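PDB 6HC6: aminopeptidase YwaD from Bacillus subtilis, which hydrolyses peptides and arylamides from their N-terminal end, releasing residues such as arginine, lysine and leucine with the help of two zinc ions per subunit. Local coordinates for residues Q90-P95 / S227-G232; Y246-Y251 / I289-E294. All blocks are in the same frame, centred on the assembly; numbering follows the deposited sequence.

Contact 1: Q90-P95 / S227-G232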
loop_
_atom_site.group_PDB
_atom_site.type_symbol
_atom_site.label_atom_id
_atom_site.label_comp_id
_atom_site.label_asym_id
_atom_site.label_seq_id
_atom_site.Cartn_x
_atom_site.Cartn_y
_atom_site.Cartn_z
ATOM N N GLN A 90 0.259 -15.740 -8.989
ATOM C CA GLN A 90 1.710 -15.651 -8.945
ATOM C C GLN A 90 2.135 -15.491 -7.488
ATOM O O GLN A 90 1.880 -14.453 -6.878
ATOM C CB GLN A 90 2.198 -14.480 -9.794
ATOM C CG GLN A 90 3.684 -14.212 -9.701
ATOM C CD GLN A 90 4.104 -13.028 -10.554
ATOM O OE1 GLN A 90 3.744 -11.888 -10.269
ATOM N NE2 GLN A 90 4.863 -13.299 -11.615
ATOM N N ARG A 91 2.808 -16.502 -6.943
ATOM C CA ARG A 91 3.211 -16.472 -5.539
ATOM C C ARG A 91 4.642 -15.963 -5.373
ATOM O O ARG A 91 5.486 -16.126 -6.255
ATOM C CB ARG A 91 3.076 -17.869 -4.927
ATOM C CG ARG A 91 1.691 -18.455 -5.114
ATOM C CD ARG A 91 1.477 -19.724 -4.293
ATOM N NE ARG A 91 0.146 -20.279 -4.528
ATOM C CZ ARG A 91 -0.961 -19.868 -3.915
ATOM N NH1 ARG A 91 -0.905 -18.904 -3.004
ATOM N NH2 ARG A 91 -2.126 -20.430 -4.207
ATOM N N PHE A 92 4.910 -15.322 -4.235
ATOM C CA PHE A 92 6.255 -14.826 -3.969
ATOM C C PHE A 92 6.486 -14.752 -2.469
ATOM O O PHE A 92 5.552 -14.542 -1.696
ATOM C CB PHE A 92 6.489 -13.449 -4.604
ATOM C CG PHE A 92 5.474 -12.417 -4.213
ATOM C CD1 PHE A 92 4.273 -12.295 -4.914
ATOM C CD2 PHE A 92 5.730 -11.537 -3.168
ATOM C CE1 PHE A 92 3.330 -11.327 -4.556
ATOM C CE2 PHE A 92 4.791 -10.560 -2.801
ATOM C CZ PHE A 92 3.591 -10.463 -3.486
ATOM N N ASN A 93 7.743 -14.929 -2.066
ATOM C CA ASN A 93 8.097 -14.858 -0.656
ATOM C C ASN A 93 8.127 -13.409 -0.177
ATOM O O ASN A 93 8.464 -12.485 -0.925
ATOM C CB ASN A 93 9.461 -15.500 -0.398
ATOM C CG ASN A 93 9.500 -16.969 -0.768
ATOM O OD1 ASN A 93 8.470 -17.633 -0.852
ATOM N ND2 ASN A 93 10.704 -17.489 -0.971
ATOM N N ILE A 94 7.759 -13.211 1.083
ATOM C CA ILE A 94 7.840 -11.882 1.688
ATOM C C ILE A 94 8.542 -12.015 3.037
ATOM O O ILE A 94 8.741 -13.145 3.511
ATOM C CB ILE A 94 6.452 -11.238 1.845
ATOM C CG1 ILE A 94 5.602 -12.017 2.846
ATOM C CG2 ILE A 94 5.754 -11.061 0.492
ATOM C CD1 ILE A 94 4.257 -11.378 3.112
ATOM N N PRO A 95 8.941 -10.916 3.684
ATOM C CA PRO A 95 9.690 -11.038 4.944
ATOM C C PRO A 95 8.887 -11.688 6.063
ATOM O O PRO A 95 7.657 -11.763 6.037
ATOM C CB PRO A 95 10.026 -9.585 5.297
ATOM C CG PRO A 95 10.023 -8.880 3.998
ATOM C CD PRO A 95 8.923 -9.518 3.210
ATOM N N SER A 227 3.074 -14.072 -0.243
ATOM C CA SER A 227 1.902 -13.365 -0.730
ATOM C C SER A 227 1.673 -13.776 -2.174
ATOM O O SER A 227 2.321 -14.706 -2.662
ATOM C CB SER A 227 2.079 -11.857 -0.600
ATOM O OG SER A 227 0.885 -11.174 -0.974
ATOM N N GLN A 228 0.759 -13.108 -2.873
ATOM C CA GLN A 228 0.518 -13.507 -4.247
ATOM C C GLN A 228 -0.124 -12.358 -5.001
ATOM O O GLN A 228 -0.751 -11.468 -4.416
ATOM C CB GLN A 228 -0.361 -14.759 -4.338
ATOM C CG GLN A 228 -1.653 -14.684 -3.536
ATOM C CD GLN A 228 -1.408 -14.769 -2.043
ATOM O OE1 GLN A 228 -0.632 -15.602 -1.572
ATOM N NE2 GLN A 228 -2.034 -13.869 -1.288
ATOM N N ASN A 229 0.058 -12.393 -6.314
ATOM C CA ASN A 229 -0.612 -11.496 -7.237
ATOM C C ASN A 229 -1.627 -12.315 -8.018
ATOM O O ASN A 229 -1.426 -13.511 -8.254
ATOM C CB ASN A 229 0.378 -10.848 -8.214
ATOM C CG ASN A 229 1.484 -10.092 -7.511
ATOM O OD1 ASN A 229 1.242 -9.415 -6.517
ATOM N ND2 ASN A 229 2.703 -10.202 -8.023
ATOM N N ILE A 230 -2.721 -11.675 -8.397
ATOM C CA ILE A 230 -3.759 -12.322 -9.196
ATOM C C ILE A 230 -3.826 -11.590 -10.522
ATOM O O ILE A 230 -4.127 -10.390 -10.558
ATOM C CB ILE A 230 -5.118 -12.323 -8.484
ATOM C CG1 ILE A 230 -4.986 -12.974 -7.106
ATOM C CG2 ILE A 230 -6.151 -13.091 -9.313
ATOM C CD1 ILE A 230 -4.811 -11.997 -5.999
ATOM N N ILE A 231 -3.536 -12.304 -11.605
ATOM C CA ILE A 231 -3.387 -11.708 -12.919
ATOM C C ILE A 231 -4.469 -12.276 -13.820
ATOM O O ILE A 231 -4.489 -13.483 -14.075
ATOM C CB ILE A 231 -1.997 -11.986 -13.508
ATOM C CG1 ILE A 231 -0.904 -11.574 -12.506
ATOM C CG2 ILE A 231 -1.866 -11.283 -14.851
ATOM C CD1 ILE A 231 0.356 -12.430 -12.633
ATOM N N GLY A 232 -5.347 -11.411 -14.312
ATOM C CA GLY A 232 -6.353 -11.814 -15.282
ATOM C C GLY A 232 -6.131 -11.124 -16.608
ATOM O O GLY A 232 -6.126 -9.893 -16.673
HETATM O O HOH W 1 1.508 -17.563 -1.895
#
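Gln90 and Asn229 face each other as an antiparallel hydrogen-bonded pair, and their side chains repeat the pairing of their backbones. Besides the two main-chain bonds between them, Asn229 ND2 donates a hydrogen bond to Gln90 OE1 at 3.0 Å, the donor in the carbonyl plane on a lone pair, although the two amide planes are turned 68° apart. The extended glutamine chain, with CG anti to N (chi1 174°), runs beside the shorter asparagine and brings its amide level with it.

On the same face of the sheet, Phe92 pairs with Ser227 through two more backbone bonds. The ring leans across the partner strand: CZ reaches Ser227 CB at 3.5 Å, and CE1 comes within 3.4 Å of Asn229 OD1. Ser227 C lies over one face of the ring, offset toward its rim; a small serine allows this approach, and Ile94 CG2 adds an apolar contact at Ser227 CB.

The other face carries Arg91 and Gln228, whose CA atoms are 4.2 Å apart. Their polar ends are joined by a water, which accepts from Arg91 NH1 (3.0 Å) and donates to Gln228 OE1 (2.9 Å). A long arginine suits this exposed position on the edge strand, outermost in the mixed sheet of the M28 peptidase fold.

Farther out, Lys70 also holds Gln228 OE1, Ser227 OG is hydrogen-bonded to Glu69, and helix 299-306 lies over the Gln90 side, with His303 meeting the Phe92 ring. Asn229 ND2 is shared with Gly300 O while its OD1 accepts from Gly292 N, so this buried amide has both ends engaged and its rotation fixed.

Contact 2: Y246-Y251 / I289-E294. With ZN (zinc ion), chain D.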
loop_
_atom_site.group_PDB
_atom_site.type_symbol
_atom_site.label_atom_id
_atom_site.label_comp_id
_atom_site.label_asym_id
_atom_site.label_seq_id
_atom_site.Cartn_x
_atom_site.Cartn_y
_atom_site.Cartn_z
ATOM N N TYR A 246 -1.661 -2.461 -18.572
ATOM C CA TYR A 246 -1.831 -2.997 -17.231
ATOM C C TYR A 246 -2.824 -2.140 -16.452
ATOM O O TYR A 246 -2.667 -0.920 -16.387
ATOM C CB TYR A 246 -0.490 -3.034 -16.483
ATOM C CG TYR A 246 0.630 -3.773 -17.199
ATOM C CD1 TYR A 246 0.902 -5.109 -16.914
ATOM C CD2 TYR A 246 1.444 -3.120 -18.114
ATOM C CE1 TYR A 246 1.924 -5.772 -17.528
ATOM C CE2 TYR A 246 2.482 -3.780 -18.732
ATOM C CZ TYR A 246 2.712 -5.110 -18.438
ATOM O OH TYR A 246 3.729 -5.793 -19.049
ATOM N N VAL A 247 -3.836 -2.772 -15.862
ATOM C CA VAL A 247 -4.780 -2.100 -14.968
ATOM C C VAL A 247 -4.652 -2.784 -13.617
ATOM O O VAL A 247 -4.880 -4.000 -13.516
ATOM C CB VAL A 247 -6.227 -2.168 -15.484
ATOM C CG1 VAL A 247 -7.146 -1.346 -14.562
ATOM C CG2 VAL A 247 -6.306 -1.660 -16.909
ATOM N N THR A 248 -4.224 -2.033 -12.596
ATOM C CA THR A 248 -3.690 -2.673 -11.401
ATOM C C THR A 248 -4.168 -1.981 -10.131
ATOM O O THR A 248 -4.515 -0.793 -10.116
ATOM C CB THR A 248 -2.154 -2.731 -11.413
ATOM O OG1 THR A 248 -1.608 -1.412 -11.298
ATOM C CG2 THR A 248 -1.619 -3.391 -12.701
ATOM N N ALA A 249 -4.160 -2.754 -9.050
ATOM C CA ALA A 249 -4.581 -2.266 -7.738
ATOM C C ALA A 249 -4.096 -3.255 -6.689
ATOM O O ALA A 249 -4.147 -4.457 -6.925
ATOM C CB ALA A 249 -6.108 -2.150 -7.679
ATOM N N HIS A 250 -3.639 -2.763 -5.542
ATOM C CA HIS A 250 -3.221 -3.677 -4.484
ATOM C C HIS A 250 -4.404 -4.039 -3.598
ATOM O O HIS A 250 -5.272 -3.210 -3.327
ATOM C CB HIS A 250 -2.059 -3.098 -3.666
ATOM C CG HIS A 250 -2.422 -1.995 -2.707
ATOM N ND1 HIS A 250 -2.756 -2.233 -1.390
ATOM C CD2 HIS A 250 -2.375 -0.647 -2.838
ATOM C CE1 HIS A 250 -2.977 -1.088 -0.768
ATOM N NE2 HIS A 250 -2.718 -0.101 -1.614
ATOM N N TYR A 251 -4.439 -5.291 -3.149
ATOM C CA TYR A 251 -5.593 -5.774 -2.404
ATOM C C TYR A 251 -5.249 -6.080 -0.953
ATOM O O TYR A 251 -6.115 -6.566 -0.211
ATOM C CB TYR A 251 -6.207 -6.995 -3.104
ATOM C CG TYR A 251 -5.359 -8.244 -3.063
ATOM C CD1 TYR A 251 -4.322 -8.440 -3.967
ATOM C CD2 TYR A 251 -5.615 -9.235 -2.143
ATOM C CE1 TYR A 251 -3.531 -9.575 -3.919
ATOM C CE2 TYR A 251 -4.842 -10.396 -2.093
ATOM C CZ TYR A 251 -3.802 -10.551 -2.983
ATOM O OH TYR A 251 -3.021 -11.683 -2.955
ATOM N N ILE A 289 -4.490 -6.684 -12.774
ATOM C CA ILE A 289 -3.690 -7.303 -11.729
ATOM C C ILE A 289 -4.118 -6.775 -10.376
ATOM O O ILE A 289 -4.193 -5.555 -10.169
ATOM C CB ILE A 289 -2.187 -7.069 -11.931
ATOM C CG1 ILE A 289 -1.816 -7.366 -13.380
ATOM C CG2 ILE A 289 -1.440 -7.937 -10.940
ATOM C CD1 ILE A 289 -0.338 -7.335 -13.640
ATOM N N ALA A 290 -4.365 -7.698 -9.454
ATOM C CA ALA A 290 -4.483 -7.409 -8.034
ATOM C C ALA A 290 -3.145 -7.767 -7.385
ATOM O O ALA A 290 -2.763 -8.943 -7.347
ATOM C CB ALA A 290 -5.645 -8.197 -7.422
ATOM N N PHE A 291 -2.425 -6.749 -6.897
ATOM C CA PHE A 291 -1.097 -6.936 -6.330
ATOM C C PHE A 291 -1.190 -7.234 -4.844
ATOM O O PHE A 291 -1.861 -6.513 -4.111
ATOM C CB PHE A 291 -0.239 -5.686 -6.521
ATOM C CG PHE A 291 0.258 -5.496 -7.925
ATOM C CD1 PHE A 291 1.010 -6.479 -8.553
ATOM C CD2 PHE A 291 -0.006 -4.317 -8.598
ATOM C CE1 PHE A 291 1.457 -6.295 -9.860
ATOM C CE2 PHE A 291 0.451 -4.125 -9.889
ATOM C CZ PHE A 291 1.182 -5.117 -10.518
ATOM N N GLY A 292 -0.471 -8.254 -4.387
ATOM C CA GLY A 292 -0.382 -8.480 -2.959
ATOM C C GLY A 292 0.757 -7.691 -2.336
ATOM O O GLY A 292 1.635 -7.189 -3.024
ATOM N N ALA A 293 0.720 -7.566 -1.010
ATOM C CA ALA A 293 1.876 -7.094 -0.231
ATOM C C ALA A 293 2.386 -5.720 -0.674
ATOM O O ALA A 293 3.579 -5.427 -0.583
ATOM C CB ALA A 293 3.028 -8.109 -0.273
ATOM N N GLU A 294 1.501 -4.843 -1.130
ATOM C CA GLU A 294 1.949 -3.483 -1.438
ATOM C C GLU A 294 2.356 -2.707 -0.189
ATOM O O GLU A 294 3.235 -1.838 -0.256
ATOM C CB GLU A 294 0.839 -2.731 -2.162
ATOM C CG GLU A 294 1.195 -1.315 -2.641
ATOM C CD GLU A 294 1.080 -0.247 -1.572
ATOM O OE1 GLU A 294 1.724 0.813 -1.736
ATOM O OE2 GLU A 294 0.383 -0.472 -0.559
HETATM ZN ZN ZN D . -2.702 2.021 -1.199
HETATM O O HOH W 2 -1.150 1.675 0.121
HETATM O O HOH W 3 -2.054 3.871 -0.813
#
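His250 and Glu294 meet where the two strands run out into the active site. The glutamate passes over one face of the imidazole: Glu294 CB is 3.3 Å from His250 CB, Glu294 CG makes a CH-pi contact, and OE2 stands 3.3 Å above the ring plane, over its centre, the planes 28° apart. The bend at chi2 (-82°) folds the carboxylate back over the ring. His250 binds zinc through NE2 at 2.2 Å, and Asp252 holds ND1, which fixes the ring's rotation; Asp262 and Asp323 bind the same ion.

Behind this end the packing is close and largely apolar. Thr248 CB lies 3.3 Å from Phe291 CE2, and Thr248 CG2 rests against Ile289 CB. With OG1 between the backbone N and the carbonyl carbon (chi1 68°), the threonine keeps its methyl for these neighbours, while its hydroxyl bonds to Asn321 and Asn319. Four backbone hydrogen bonds, from Ile289 N to Val247 O through to Tyr251 N to Phe291 O, join the strands in parallel.

These are the two strands of a beta-alpha-beta unit whose connecting helix, 260-277, packs on the face bearing Ala249 and Ala290. Alanine suits that face by letting the helix come close. Tyr251 sets CD1 3.7 Å from Ala290 CB, and its CE1 passes close to Gly292 N, where the lack of a side chain leaves room for the phenol; its hydroxyl bonds to Gln228 O.

The zinc end is wetter. Two waters complete the ion's shell here, at 2.1 and 2.0 Å from zinc, and the first donates to Glu294 OE2 at 2.7 Å. The carboxylate would probably help to orient this water.

Overall arrangement
After helices 45-59 and 67-82 the chain lays down edge strand 86-93, then leaves through 131 residues that include the PA domain, and returns as strand 226-234. Contact 1 closes that long excursion. The next strand, 244-250, opens contact 2, which closes a much shorter loop of 37 residues around helix 260-277. The two closures follow in series, neither nesting nor crossing. In the sheet, strand 285-291 inserts between 226-234 and 244-250, so the contacts share a boundary: Ile230 O receives Ala290 N, and the Ile230 side chain packs on Tyr251. Together they carry the sheet from its outer edge to the zinc-binding strand ends.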